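Local coordinates for protein RnfH (Haemophilus influenzae, PDB 2HJ1) that is of unknown function but belongs to the RnfH family, has a ubiquitin-like sequence and forms a domain-swapped dimer in the crystal, at residues B[53-56]-B[57-60]. Residues are numbered along the deposited sequence; the frame is centred on the assembly and turned at random.
Sequences EIDL and STNK. With SO4 (sulfate ion), chain C.
The D55 carboxylate is gripped by S57, two residues further on, through the amide and the hydroxyl of that serine, while the carbonyl oxygen of D55 receives the amides of T58 and N59. Following the side chain outward, D55 CB lies 4.1 Å from T58 OG1. D55 CG is set anti to the backbone N (chi1 -178°) and so stays beside the carbonyl carbon, from which the chain runs on to S57; D55 CG passes 3.9 Å from T58 OG1. OD1 does the gripping. S57 N donates to D55 OD1 over 2.9 Å, on the anti side and 33° out of the carboxylate plane. The hydroxyl S57 OG also donates to D55 OD1, at a short 2.5 Å and from the same face, so one oxygen holds both the amide and the side chain of the serine. OD2 approaches the same hydroxyl, but at an angle too poor for a bond.

The backbone bonds close the turn: N59 N reaches D55 O at 2.7 Å with an N-H...O angle of 160°, whereas T58 N is at 3.3 Å from D55 O and comes from above the carbonyl plane. A water donates to L56 O (2.7 Å) and N59 O (2.8 Å), bridging L56 and N59 within the turn. I54 packs on helix 47-50 and on I82 of the second subunit, and K60 NZ shares a sulfate with R66 of that subunit. The bond from S57 N to D55 OD1 closes an Asx turn; with D55 O accepting from T58 N and N59 N, it defines an Asx motif, here in the loop linking helix 47-50 to strand 61-65.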
loop_
_atom_site.group_PDB
_atom_site.type_symbol
_atom_site.label_atom_id
_atom_site.label_comp_id
_atom_site.label_asym_id
_atom_site.label_seq_id
_atom_site.Cartn_x
_atom_site.Cartn_y
_atom_site.Cartn_z
ATOM N N GLU B 53 -16.102 13.477 -11.214
ATOM C CA GLU B 53 -16.081 13.961 -9.839
ATOM C C GLU B 53 -14.724 13.822 -9.136
ATOM O O GLU B 53 -14.525 14.436 -8.116
ATOM C CB GLU B 53 -17.134 13.250 -8.993
ATOM C CG GLU B 53 -16.841 11.719 -8.889
ATOM C CD GLU B 53 -17.620 10.872 -9.910
ATOM O OE1 GLU B 53 -18.268 9.905 -9.470
ATOM O OE2 GLU B 53 -17.634 11.154 -11.118
ATOM N N ILE B 54 -13.780 13.055 -9.672
ATOM C CA ILE B 54 -12.449 12.964 -9.041
ATOM C C ILE B 54 -11.713 14.315 -9.246
ATOM O O ILE B 54 -11.633 14.805 -10.374
ATOM C CB ILE B 54 -11.590 11.826 -9.628
ATOM C CG1 ILE B 54 -12.158 10.432 -9.251
ATOM C CG2 ILE B 54 -10.106 11.935 -9.175
ATOM C CD1 ILE B 54 -11.423 9.269 -10.012
ATOM N N ASP B 55 -11.192 14.897 -8.164
ATOM C CA ASP B 55 -10.399 16.162 -8.242
ATOM C C ASP B 55 -9.038 15.840 -7.688
ATOM O O ASP B 55 -8.880 15.705 -6.468
ATOM C CB ASP B 55 -11.090 17.242 -7.411
ATOM C CG ASP B 55 -10.388 18.610 -7.456
ATOM O OD1 ASP B 55 -9.214 18.707 -7.872
ATOM O OD2 ASP B 55 -11.034 19.607 -7.056
ATOM N N LEU B 56 -8.053 15.701 -8.574
ATOM C CA LEU B 56 -6.675 15.409 -8.151
ATOM C C LEU B 56 -6.017 16.488 -7.300
ATOM O O LEU B 56 -5.030 16.207 -6.616
ATOM C CB LEU B 56 -5.761 15.120 -9.361
ATOM C CG LEU B 56 -6.086 13.843 -10.147
ATOM C CD1 LEU B 56 -5.045 13.635 -11.216
ATOM C CD2 LEU B 56 -6.173 12.575 -9.194
ATOM N N SER B 57 -6.527 17.726 -7.326
ATOM C CA SER B 57 -5.867 18.766 -6.519
ATOM C C SER B 57 -6.099 18.514 -5.034
ATOM O O SER B 57 -5.243 18.865 -4.199
ATOM C CB SER B 57 -6.383 20.148 -6.886
ATOM O OG SER B 57 -7.729 20.222 -6.509
ATOM N N THR B 58 -7.235 17.907 -4.705
ATOM C CA THR B 58 -7.609 17.675 -3.320
ATOM C C THR B 58 -7.975 16.223 -2.892
ATOM O O THR B 58 -7.970 15.946 -1.682
ATOM C CB THR B 58 -8.807 18.529 -2.901
ATOM O OG1 THR B 58 -9.967 18.079 -3.595
ATOM C CG2 THR B 58 -8.566 20.062 -3.175
ATOM N N ASN B 59 -8.343 15.337 -3.826
ATOM C CA ASN B 59 -8.700 13.942 -3.444
ATOM C C ASN B 59 -7.595 13.269 -2.635
ATOM O O ASN B 59 -6.400 13.457 -2.872
ATOM C CB ASN B 59 -9.092 13.069 -4.647
ATOM C CG ASN B 59 -10.575 13.135 -4.978
ATOM O OD1 ASN B 59 -11.193 12.108 -5.273
ATOM N ND2 ASN B 59 -11.177 14.324 -4.876
ATOM N N LYS B 60 -8.003 12.521 -1.629
ATOM C CA LYS B 60 -7.039 11.745 -0.875
ATOM C C LYS B 60 -6.632 10.447 -1.624
ATOM O O LYS B 60 -7.464 9.776 -2.240
ATOM C CB LYS B 60 -7.543 11.544 0.556
ATOM C CG LYS B 60 -7.154 12.814 1.413
ATOM C CD LYS B 60 -8.282 13.332 2.317
ATOM C CE LYS B 60 -8.136 14.878 2.637
ATOM N NZ LYS B 60 -6.778 15.292 3.157
HETATM S S SO4 C . -4.512 12.785 4.002
HETATM O O1 SO4 C . -3.504 12.552 5.040
HETATM O O2 SO4 C . -4.422 14.145 3.467
HETATM O O3 SO4 C . -4.319 11.798 2.943
HETATM O O4 SO4 C . -5.850 12.622 4.575
HETATM O O HOH W 1 -4.471 14.801 -4.357
#